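Local coordinates for cytochrome P450 monooxygenase (Rhodococcus sp. ECU0066, PDB 6KBH), which probably acts as a self-sufficient monooxygenase, carrying heme, FMN and a 2Fe-2S cluster on one chain so that electrons can reach the heme iron, at residues D382-T385 with F386-S390; Q722-A726 with A727-A731; A139-E142 with P143-A147; L58-R62 with D63-V67; E346-A349 with G350-L353. One frame throughout, in Å; residues are numbered along the deposited sequence.

Contact 1 (D382-T385 with F386-S390); sequences DHLT and FGYGS. With HEM (protoporphyrin IX containing Fe), chain C.
Phe386 and His383 meet at a type I beta turn, Leu384 to Gly387, which His383 precedes and which opens the heme-binding loop of the cytochrome P450 fold, the loop that goes on to the axial ligand Cys393. Their rings are turned obliquely, planes at 47° and centroids 5.7 Å apart, and fit neither a stack nor an edge-to-face pair. The imidazole leads with its edge: His383 CE1 comes to 3.7 Å from Phe386 CD2. Placing CG between the backbone N and the carbonyl carbon (chi1 63°) lets His383 ND1 take a weak hydrogen bond from Thr385 N at 3.3 Å, while NE2 is held by Glu320. On the side of the phenyl ring away from His383, Phe386 CE1 lies 3.7 Å from the vinyl carbon CBB of the heme, at an oblique approach. Beside it the methyl Thr385 CG2 packs on heme CMB at 3.6 Å, while the hydroxyl of the same threonine, OG1, is bonded to Leu323 O. Cut back to an alanine, Phe386 would probably leave the vinyl-bearing side of the porphyrin and His383 CE1 without their shared neighbour. Gly387 follows with a positive phi, and a beta carbon there would run into heme CBA. Tyr388, a heme-binding residue, turns back toward the turn, and its ring is met obliquely by a methyl group, Leu384 CD2 lying 4.2 Å from Tyr388 CD1. The turn is closed by Gly387 N donating to Leu384 O at 2.9 Å, the donor sitting well above the carbonyl plane, 68° out of it.

Contact 2 (Q722-A726 with A727-A731); sequences QALRA and ANIDA
Ile729 folds back on Leu724 where helix 720-726 ends. Its CB stands 3.5 Å from Leu724 O, CG1 runs past the same oxygen, and the terminal CD1 reaches the leucine methyl CD2 at 3.7 Å. This path is set at the first bond, which places CG1 beside the backbone N (chi1 -62°), with chi2 extended, so that CD1 arrives at Leu724 CD2; the two side chains cross at a slant. Leu705, on strand 701-705, touches both, so the pair is part of a larger apolar layer. Arg725 takes a different route. It leaves the helix pointing away from the following loop, then bends at chi3 (87°) so that the guanidinium lays one face over Ala731 C. Arg725 NH2 and Ala731 O are modelled very close, at an angle too poor for a hydrogen bond, so the detail is doubtful; NH1 makes a weak bond with Ser733 OG. A leucine in place of Arg725 would probably lose the weak bond to Ser733 OG and uncover the backbone at Ala731. The backbone completes the ending: Ile729 N donates to Leu724 O at 2.9 Å, and Asn728 N weakly to Arg725 O at 3.1 Å. With Asn728 at positive phi as the C-prime residue and the leucine-isoleucine contact bridging the turn, this is a Schellman motif, here in the 2Fe-2S ferredoxin-like domain.

Contact 3 (A139-E142 with P143-A147); sequences ALME and PFTPA
A chi1 of 66° sets Thr145 OG1 between its own backbone N and carbonyl carbon, and from there the hydroxyl donates to Glu142 O at 2.8 Å, lying in the carbonyl plane. The same oxygen also accepts a bond from Thr145 N at 3.0 Å, this time from well above the plane, so two donors from one residue grip Glu142 O in different directions. Phe144, which touches the heme, carries the other half of the contact. Its chi1 of -70° leaves CG beside the backbone N and turns the ring edge, not its face, to two carbonyls: CD2 lies 3.6 Å from Met141 O and equally far from Leu140 O. Phe144 N donates to Met141 O at 2.8 Å, and Phe144 CB rests 4.2 Å from Met141 SD. Thr145 OG1 is also bonded to Ala148 N, which makes this threonine the N-cap of the short, weakly bonded helix 146-149, reached through a short 3-10 turn from the end of helix 133-139. Around it, Trp252 of helix 252-262 bonds to Leu140 O and meets the Phe144 ring edge-to-face, and Leu140 packs on helix 269-281.

Contact 4 (L58-R62 with D63-V67); sequences LRWSR and DEEPV
Arg59 and Asp63, and Trp60 and Glu64, are joined by i-to-i+4 helical bonds, Asp63 N to Arg59 O at 3.1 Å and Glu64 N to Trp60 O at 3.0 Å, before the chain leaves helix 59-64 toward Pro66. On the outer surface Arg59 bends at chi2 (83°), which brings its guanidinium back across the carboxylate of Asp63, one turn further on. This pair is modelled as a salt bridge through Arg59 NH1 and Asp63 OD1, but these atoms sit too close together for their positions to be trusted in detail. The same doubt attaches to the planes, 75° apart as modelled, and to the place of Asp63 OD2 over a guanidinium face. The Trp60 and Glu65 side chains lie side by side, pointing the same way. Glu65 OE1 lies at the ring edge, in its plane, 3.7 Å from Trp60 CZ3, while Ser61 CB sits over the centre of one indole face, 4.0 Å above the plane. Ser61 OG is directed at Glu65 O, at a modelled separation too short to be taken literally, and is also bonded to Thr79 OG1. The Arg62 guanidinium lies with one face toward Arg59 CA, which stands 3.6 Å above its plane, and is bonded to Ser359 OG and to Ala55 O. The carboxylate of Glu64 is paired with Arg39. Phe68 of strand 67-69 packs against the Trp60 ring and touches Leu58 and Ser61, and Arg80 bonds to Arg62 O and touches Pro66, so the helix sits beside the edge strand of the five-stranded sheet.

Contact 5 (E346-A349 with G350-L353); sequences EVPA and GAKL
The one hydrogen bond across the turn reaches the flat Pro348 carbonyl: Ala351 N donates to Pro348 O at 3.2 Å from above the carbonyl plane, 44° out of it, and not along a lone pair. On the proline ring, which is puckered and so not strictly flat, the CD and CG corner takes the methyl group of Ala351, whose CB is 3.9 Å from Pro348 CD. Val347 adds a second apolar surface to that methyl. With CG1 anti to its backbone N (chi1 -174°), the valine puts this branch 3.6 Å from Ala351 CB and 4.4 Å from Leu353 CD2, so one methyl group reaches the last residue of the turn and Leu353 on the strand beyond. Gly350, at the corner, has a positive phi, and a beta carbon there would be jammed against Ala349 O. Trp76 of strand 76-78 touches Pro348, Ala351 and Leu353, and Val336 of strand 332-336 touches Val347, Ala351 and Leu353. Ala349 N is bonded to Asp339 OD1. Pro348 to Ala351 form a type II beta turn, which links the two-stranded hairpin 340-347 to strand 352-355 of the mixed beta-1 sheet of the P450 fold.

In the fold
From the N terminus, contact 4 comes first, where helix 59-64 hands over to the edge strand 67-69. Contact 3 joins helix 133-139 to helix 146-149, contact 5 turns the chain from strand 345-347 into strand 352-355, and contact 1 opens the heme loop leading to helix 396-413. Contact 2 ends helix 720-726, far along the chain. Each is local, and the five run in series without nesting or crossing. Contacts 4 and 5 come within about 5 Å, nearest atoms, where each feeds a strand of the same sheet. Contacts 2 and 3 touch, Asn728 ND2 lying 3.0 Å from Phe144 O, so the iron-sulfur domain packs against the heme domain there.

Contact 1 (D382-T385 with F386-S390)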
# COMPACT_ATOMS: atom_id res chain seq x y z
N ASP A 382 1.19 -2.76 -7.71
CA ASP A 382 2.31 -3.41 -8.38
C ASP A 382 3.07 -2.51 -9.34
O ASP A 382 4.02 -2.98 -9.97
CB ASP A 382 1.85 -4.64 -9.18
CG ASP A 382 1.05 -5.61 -8.35
OD1 ASP A 382 -0.09 -5.27 -7.97
OD2 ASP A 382 1.54 -6.73 -8.12
N HIS A 383 2.68 -1.24 -9.48
CA HIS A 383 3.38 -0.37 -10.41
C HIS A 383 4.82 -0.18 -9.98
O HIS A 383 5.17 -0.28 -8.80
CB HIS A 383 2.68 0.99 -10.51
CG HIS A 383 2.66 1.76 -9.23
ND1 HIS A 383 3.76 2.44 -8.75
CD2 HIS A 383 1.67 1.96 -8.33
CE1 HIS A 383 3.45 3.02 -7.61
NE2 HIS A 383 2.18 2.75 -7.33
N LEU A 384 5.68 0.10 -10.96
CA LEU A 384 7.11 0.26 -10.73
C LEU A 384 7.52 1.73 -10.71
O LEU A 384 8.70 2.03 -10.89
CB LEU A 384 7.90 -0.52 -11.77
CG LEU A 384 7.38 -1.96 -11.88
CD1 LEU A 384 8.18 -2.76 -12.88
CD2 LEU A 384 7.38 -2.64 -10.52
N THR A 385 6.57 2.63 -10.48
CA THR A 385 6.88 4.06 -10.41
C THR A 385 7.84 4.38 -9.27
O THR A 385 8.57 5.38 -9.34
CB THR A 385 5.58 4.85 -10.27
OG1 THR A 385 4.69 4.50 -11.34
CG2 THR A 385 5.83 6.35 -10.30
N PHE A 386 7.88 3.56 -8.23
CA PHE A 386 8.81 3.73 -7.13
C PHE A 386 10.05 2.86 -7.26
O PHE A 386 10.87 2.82 -6.34
CB PHE A 386 8.13 3.43 -5.79
CG PHE A 386 7.16 4.49 -5.35
CD1 PHE A 386 7.57 5.81 -5.22
CD2 PHE A 386 5.85 4.17 -5.05
CE1 PHE A 386 6.68 6.78 -4.81
CE2 PHE A 386 4.96 5.14 -4.64
CZ PHE A 386 5.38 6.45 -4.52
N GLY A 387 10.20 2.14 -8.37
CA GLY A 387 11.27 1.18 -8.47
C GLY A 387 10.89 -0.13 -7.80
O GLY A 387 9.74 -0.37 -7.43
N TYR A 388 11.90 -0.98 -7.62
CA TYR A 388 11.66 -2.32 -7.10
C TYR A 388 12.96 -2.91 -6.59
O TYR A 388 14.02 -2.70 -7.19
CB TYR A 388 11.06 -3.22 -8.19
CG TYR A 388 10.37 -4.46 -7.66
CD1 TYR A 388 9.12 -4.38 -7.07
CD2 TYR A 388 10.97 -5.70 -7.76
CE1 TYR A 388 8.48 -5.51 -6.59
CE2 TYR A 388 10.34 -6.84 -7.29
CZ TYR A 388 9.10 -6.73 -6.70
OH TYR A 388 8.48 -7.87 -6.23
N GLY A 389 12.88 -3.63 -5.47
CA GLY A 389 14.01 -4.36 -4.94
C GLY A 389 14.95 -3.55 -4.08
O GLY A 389 14.52 -2.70 -3.29
N SER A 390 16.26 -3.79 -4.26
CA SER A 390 17.28 -3.24 -3.37
C SER A 390 17.14 -1.73 -3.17
O SER A 390 17.27 -1.24 -2.04
CB SER A 390 18.67 -3.55 -3.94
OG SER A 390 18.86 -4.94 -4.11
CHA HEM C . 15.12 5.86 -5.21
CHB HEM C . 10.92 7.18 -7.68
CHC HEM C . 9.61 10.53 -3.80
CHD HEM C . 13.78 9.20 -1.37
C1A HEM C . 13.96 6.11 -6.07
C2A HEM C . 14.02 5.31 -7.30
C3A HEM C . 12.85 5.67 -7.98
C4A HEM C . 12.20 6.67 -7.10
CMA HEM C . 12.39 5.15 -9.31
CAA HEM C . 15.05 4.31 -7.73
CBA HEM C . 14.63 2.88 -7.60
CGA HEM C . 15.64 1.79 -7.78
O1A HEM C . 16.66 2.26 -8.35
O2A HEM C . 15.19 0.71 -7.31
C1B HEM C . 10.17 8.20 -6.90
C2B HEM C . 8.83 8.83 -7.33
C3B HEM C . 8.43 9.88 -6.11
C4B HEM C . 9.55 9.76 -5.10
CMB HEM C . 8.08 8.56 -8.59
CAB HEM C . 7.23 10.76 -6.02
CBB HEM C . 5.89 10.15 -6.21
C1C HEM C . 10.81 10.24 -2.96
C2C HEM C . 10.75 11.04 -1.76
C3C HEM C . 11.89 10.69 -1.07
C4C HEM C . 12.53 9.70 -1.93
CMC HEM C . 9.69 12.01 -1.35
CAC HEM C . 12.33 11.21 0.26
CBC HEM C . 13.47 12.15 0.38
C1D HEM C . 14.34 8.22 -2.32
C2D HEM C . 15.63 7.64 -1.82
C3D HEM C . 16.06 6.59 -3.02
C4D HEM C . 14.95 6.73 -4.02
CMD HEM C . 16.34 7.96 -0.55
CAD HEM C . 17.27 5.72 -3.07
CBD HEM C . 17.19 4.47 -2.25
CGD HEM C . 18.15 3.39 -2.58
O1D HEM C . 18.59 3.60 -3.73
O2D HEM C . 18.23 2.56 -1.63
NA HEM C . 12.86 6.96 -5.93
NB HEM C . 10.56 8.70 -5.54
NC HEM C . 11.90 9.41 -3.09
ND HEM C . 13.79 7.70 -3.65
FE HEM C . 12.22 8.32 -4.68

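Contact 2 (Q722-A726 with A727-A731)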
# COMPACT_ATOMS: atom_id res chain seq x y z
N GLN A 722 6.79 -7.14 11.57
CA GLN A 722 7.56 -5.98 11.99
C GLN A 722 8.81 -5.80 11.13
O GLN A 722 9.19 -4.68 10.78
CB GLN A 722 7.93 -6.10 13.47
CG GLN A 722 6.79 -5.71 14.40
CD GLN A 722 6.89 -6.36 15.76
OE1 GLN A 722 7.69 -7.27 15.98
NE2 GLN A 722 6.07 -5.89 16.70
N ALA A 723 9.46 -6.91 10.76
CA ALA A 723 10.66 -6.82 9.94
C ALA A 723 10.33 -6.33 8.53
O ALA A 723 11.12 -5.58 7.93
CB ALA A 723 11.35 -8.18 9.89
N LEU A 724 9.18 -6.73 7.99
CA LEU A 724 8.80 -6.28 6.65
C LEU A 724 8.54 -4.78 6.63
O LEU A 724 9.03 -4.07 5.74
CB LEU A 724 7.56 -7.05 6.17
CG LEU A 724 7.74 -8.54 5.90
CD1 LEU A 724 6.41 -9.17 5.53
CD2 LEU A 724 8.76 -8.79 4.80
N ARG A 725 7.78 -4.27 7.60
CA ARG A 725 7.56 -2.83 7.68
C ARG A 725 8.83 -2.07 8.06
O ARG A 725 8.92 -0.87 7.79
CB ARG A 725 6.44 -2.51 8.68
CG ARG A 725 5.34 -3.53 8.71
CD ARG A 725 4.09 -2.97 9.37
NE ARG A 725 3.24 -2.27 8.41
CZ ARG A 725 1.93 -2.45 8.31
NH1 ARG A 725 1.32 -3.32 9.10
NH2 ARG A 725 1.23 -1.77 7.41
N ALA A 726 9.80 -2.75 8.67
CA ALA A 726 11.09 -2.12 8.93
C ALA A 726 11.89 -1.94 7.64
O ALA A 726 12.69 -1.00 7.53
CB ALA A 726 11.89 -2.94 9.94
N ALA A 727 11.70 -2.83 6.67
CA ALA A 727 12.23 -2.66 5.33
C ALA A 727 11.30 -1.84 4.44
O ALA A 727 11.54 -1.73 3.24
CB ALA A 727 12.51 -4.02 4.69
N ASN A 728 10.25 -1.27 5.03
CA ASN A 728 9.22 -0.52 4.30
C ASN A 728 8.66 -1.31 3.12
O ASN A 728 8.46 -0.78 2.03
CB ASN A 728 9.70 0.87 3.88
CG ASN A 728 8.53 1.84 3.79
OD1 ASN A 728 7.37 1.44 3.72
ND2 ASN A 728 8.84 3.13 3.83
N ILE A 729 8.41 -2.57 3.34
CA ILE A 729 7.70 -3.40 2.38
C ILE A 729 6.21 -3.25 2.63
O ILE A 729 5.78 -3.16 3.79
CB ILE A 729 8.15 -4.86 2.49
CG1 ILE A 729 9.63 -4.93 2.16
CG2 ILE A 729 7.32 -5.79 1.58
CD1 ILE A 729 10.21 -6.20 2.57
N ASP A 730 5.43 -3.21 1.56
CA ASP A 730 4.00 -2.99 1.71
C ASP A 730 3.36 -4.17 2.44
O ASP A 730 3.63 -5.33 2.13
CB ASP A 730 3.35 -2.79 0.34
CG ASP A 730 3.63 -1.41 -0.23
OD1 ASP A 730 4.33 -0.63 0.45
OD2 ASP A 730 3.16 -1.11 -1.34
N ALA A 731 2.53 -3.85 3.43
CA ALA A 731 1.85 -4.87 4.22
C ALA A 731 0.66 -4.22 4.91
O ALA A 731 0.73 -3.05 5.31
CB ALA A 731 2.78 -5.49 5.26

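Contact 3 (A139-E142 with P143-A147)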
# COMPACT_ATOMS: atom_id res chain seq x y z
N ALA A 139 20.47 1.25 7.66
CA ALA A 139 20.72 2.16 8.77
C ALA A 139 19.82 3.39 8.70
O ALA A 139 19.31 3.85 9.73
CB ALA A 139 22.19 2.58 8.79
N LEU A 140 19.62 3.93 7.51
CA LEU A 140 18.88 5.17 7.34
C LEU A 140 17.40 4.95 7.02
O LEU A 140 16.72 5.91 6.64
CB LEU A 140 19.53 6.01 6.24
CG LEU A 140 20.98 6.43 6.51
CD1 LEU A 140 21.64 6.98 5.26
CD2 LEU A 140 21.05 7.44 7.65
N MET A 141 16.90 3.73 7.17
CA MET A 141 15.55 3.41 6.70
C MET A 141 14.47 3.93 7.63
O MET A 141 13.46 4.47 7.16
CB MET A 141 15.40 1.90 6.53
CG MET A 141 13.98 1.47 6.18
SD MET A 141 13.40 2.14 4.61
CE MET A 141 14.27 1.10 3.45
N GLU A 142 14.66 3.79 8.94
CA GLU A 142 13.58 3.96 9.91
C GLU A 142 12.74 5.23 9.74
O GLU A 142 11.50 5.12 9.81
CB GLU A 142 14.14 3.90 11.33
CG GLU A 142 13.08 4.02 12.42
CD GLU A 142 13.64 3.85 13.82
OE1 GLU A 142 14.84 3.51 13.95
OE2 GLU A 142 12.89 4.05 14.79
N PRO A 143 13.30 6.42 9.52
CA PRO A 143 12.43 7.61 9.37
C PRO A 143 11.47 7.52 8.19
O PRO A 143 10.47 8.26 8.18
CB PRO A 143 13.43 8.76 9.19
CG PRO A 143 14.71 8.25 9.73
CD PRO A 143 14.73 6.79 9.45
N PHE A 144 11.73 6.65 7.22
CA PHE A 144 10.85 6.52 6.06
C PHE A 144 9.66 5.61 6.32
O PHE A 144 8.70 5.64 5.54
CB PHE A 144 11.64 5.99 4.86
CG PHE A 144 12.61 6.98 4.29
CD1 PHE A 144 12.17 8.06 3.56
CD2 PHE A 144 13.97 6.82 4.50
CE1 PHE A 144 13.06 8.97 3.04
CE2 PHE A 144 14.87 7.73 3.99
CZ PHE A 144 14.41 8.81 3.26
N THR A 145 9.70 4.80 7.38
CA THR A 145 8.62 3.86 7.63
C THR A 145 7.32 4.61 7.94
O THR A 145 7.34 5.74 8.44
CB THR A 145 8.97 2.94 8.79
OG1 THR A 145 9.05 3.70 10.01
CG2 THR A 145 10.31 2.26 8.54
N PRO A 146 6.16 4.00 7.63
CA PRO A 146 4.89 4.66 7.96
C PRO A 146 4.74 5.00 9.44
O PRO A 146 4.12 6.02 9.77
CB PRO A 146 3.84 3.62 7.52
CG PRO A 146 4.52 2.85 6.44
CD PRO A 146 5.97 2.79 6.83
N ALA A 147 5.31 4.20 10.34
CA ALA A 147 5.26 4.53 11.76
C ALA A 147 6.02 5.81 12.06
O ALA A 147 5.55 6.66 12.82
CB ALA A 147 5.81 3.37 12.59

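Contact 4 (L58-R62 with D63-V67)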
# COMPACT_ATOMS: atom_id res chain seq x y z
N LEU A 58 5.28 3.12 -26.87
CA LEU A 58 6.02 1.86 -26.95
C LEU A 58 5.10 0.65 -26.86
O LEU A 58 5.56 -0.45 -26.54
CB LEU A 58 7.09 1.79 -25.86
CG LEU A 58 8.20 2.84 -25.91
CD1 LEU A 58 8.05 3.82 -24.76
CD2 LEU A 58 9.57 2.20 -25.88
N ARG A 59 3.80 0.84 -27.13
CA ARG A 59 2.91 -0.30 -27.30
C ARG A 59 3.47 -1.29 -28.32
O ARG A 59 3.38 -2.51 -28.12
CB ARG A 59 1.52 0.19 -27.73
CG ARG A 59 0.48 -0.90 -27.89
CD ARG A 59 -0.16 -1.26 -26.55
NE ARG A 59 -1.32 -2.14 -26.71
CZ ARG A 59 -1.25 -3.46 -26.76
NH1 ARG A 59 -0.07 -4.07 -26.66
NH2 ARG A 59 -2.35 -4.19 -26.90
N TRP A 60 4.05 -0.78 -29.41
CA TRP A 60 4.64 -1.66 -30.42
C TRP A 60 5.79 -2.48 -29.84
O TRP A 60 6.04 -3.60 -30.31
CB TRP A 60 5.13 -0.84 -31.61
CG TRP A 60 6.28 0.06 -31.29
CD1 TRP A 60 6.22 1.36 -30.86
CD2 TRP A 60 7.68 -0.27 -31.34
NE1 TRP A 60 7.49 1.85 -30.65
CE2 TRP A 60 8.40 0.87 -30.94
CE3 TRP A 60 8.38 -1.43 -31.69
CZ2 TRP A 60 9.79 0.89 -30.88
CZ3 TRP A 60 9.77 -1.40 -31.63
CH2 TRP A 60 10.45 -0.25 -31.22
N SER A 61 6.49 -1.95 -28.84
CA SER A 61 7.60 -2.70 -28.26
C SER A 61 7.12 -3.77 -27.29
O SER A 61 7.69 -4.87 -27.24
CB SER A 61 8.57 -1.73 -27.57
OG SER A 61 9.77 -2.39 -27.21
N ARG A 62 6.06 -3.50 -26.53
CA ARG A 62 5.48 -4.54 -25.68
C ARG A 62 4.97 -5.70 -26.52
O ARG A 62 5.02 -6.86 -26.09
CB ARG A 62 4.35 -3.97 -24.82
CG ARG A 62 4.84 -3.05 -23.72
CD ARG A 62 3.84 -2.73 -22.64
NE ARG A 62 2.73 -1.91 -23.10
CZ ARG A 62 2.81 -0.62 -23.40
NH1 ARG A 62 3.97 0.02 -23.30
NH2 ARG A 62 1.74 0.04 -23.81
N ASP A 63 4.51 -5.42 -27.74
CA ASP A 63 3.88 -6.45 -28.55
C ASP A 63 4.91 -7.27 -29.32
O ASP A 63 4.92 -8.50 -29.24
CB ASP A 63 2.87 -5.81 -29.50
CG ASP A 63 1.67 -5.25 -28.77
OD1 ASP A 63 1.45 -5.63 -27.60
OD2 ASP A 63 0.94 -4.42 -29.36
N GLU A 64 5.79 -6.61 -30.07
CA GLU A 64 6.62 -7.32 -31.03
C GLU A 64 8.12 -7.24 -30.78
O GLU A 64 8.85 -8.06 -31.35
CB GLU A 64 6.32 -6.84 -32.45
CG GLU A 64 4.85 -6.51 -32.68
CD GLU A 64 4.60 -5.89 -34.04
OE1 GLU A 64 5.00 -6.50 -35.05
OE2 GLU A 64 4.00 -4.80 -34.09
N GLU A 65 8.61 -6.30 -29.97
CA GLU A 65 10.04 -6.19 -29.70
C GLU A 65 10.26 -5.64 -28.30
O GLU A 65 10.39 -4.42 -28.11
CB GLU A 65 10.75 -5.33 -30.74
CG GLU A 65 12.26 -5.52 -30.72
CD GLU A 65 12.95 -4.79 -31.85
OE1 GLU A 65 12.28 -4.01 -32.55
OE2 GLU A 65 14.17 -5.01 -32.04
N PRO A 66 10.34 -6.51 -27.29
CA PRO A 66 10.39 -6.03 -25.90
C PRO A 66 11.72 -5.41 -25.51
O PRO A 66 11.78 -4.69 -24.51
CB PRO A 66 10.11 -7.30 -25.09
CG PRO A 66 10.69 -8.39 -25.95
CD PRO A 66 10.47 -7.97 -27.38
N VAL A 67 12.79 -5.68 -26.26
CA VAL A 67 14.13 -5.18 -25.96
C VAL A 67 14.80 -4.79 -27.27
O VAL A 67 14.90 -5.61 -28.19
CB VAL A 67 14.98 -6.23 -25.22
CG1 VAL A 67 16.41 -5.73 -25.02
CG2 VAL A 67 14.35 -6.59 -23.89

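Contact 5 (E346-A349 with G350-L353)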
# COMPACT_ATOMS: atom_id res chain seq x y z
N GLU A 346 20.77 -10.43 -26.94
CA GLU A 346 22.06 -10.40 -26.26
C GLU A 346 22.43 -8.97 -25.91
O GLU A 346 22.36 -8.07 -26.75
CB GLU A 346 23.14 -11.04 -27.13
CG GLU A 346 22.83 -12.44 -27.59
CD GLU A 346 24.07 -13.29 -27.75
OE1 GLU A 346 25.13 -12.89 -27.21
OE2 GLU A 346 24.00 -14.34 -28.42
N VAL A 347 22.82 -8.76 -24.66
CA VAL A 347 23.19 -7.44 -24.14
C VAL A 347 24.60 -7.55 -23.57
O VAL A 347 24.85 -8.41 -22.73
CB VAL A 347 22.22 -6.94 -23.06
CG1 VAL A 347 22.55 -5.52 -22.67
CG2 VAL A 347 20.78 -7.04 -23.56
N PRO A 348 25.54 -6.71 -24.00
CA PRO A 348 26.93 -6.86 -23.56
C PRO A 348 27.22 -6.13 -22.25
O PRO A 348 26.46 -5.28 -21.79
CB PRO A 348 27.71 -6.22 -24.71
CG PRO A 348 26.80 -5.15 -25.20
CD PRO A 348 25.39 -5.66 -25.02
N ALA A 349 28.35 -6.50 -21.66
CA ALA A 349 28.83 -5.81 -20.47
C ALA A 349 29.20 -4.37 -20.82
O ALA A 349 29.82 -4.10 -21.85
CB ALA A 349 30.03 -6.53 -19.87
N GLY A 350 28.80 -3.44 -19.95
CA GLY A 350 28.96 -2.03 -20.21
C GLY A 350 27.75 -1.37 -20.84
O GLY A 350 27.66 -0.14 -20.84
N ALA A 351 26.83 -2.16 -21.39
CA ALA A 351 25.61 -1.60 -21.95
C ALA A 351 24.80 -0.88 -20.88
O ALA A 351 24.78 -1.28 -19.71
CB ALA A 351 24.76 -2.70 -22.59
N LYS A 352 24.15 0.20 -21.28
CA LYS A 352 23.32 1.01 -20.40
C LYS A 352 21.86 0.73 -20.71
O LYS A 352 21.47 0.73 -21.88
CB LYS A 352 23.65 2.49 -20.56
CG LYS A 352 25.09 2.85 -20.22
CD LYS A 352 25.34 4.34 -20.39
CE LYS A 352 26.78 4.71 -20.07
NZ LYS A 352 27.02 6.18 -20.20
N LEU A 353 21.07 0.49 -19.68
CA LEU A 353 19.67 0.11 -19.85
C LEU A 353 18.76 1.30 -19.61
O LEU A 353 18.95 2.07 -18.67
CB LEU A 353 19.30 -1.03 -18.90
CG LEU A 353 19.93 -2.39 -19.22
CD1 LEU A 353 19.28 -3.50 -18.40
CD2 LEU A 353 19.84 -2.69 -20.71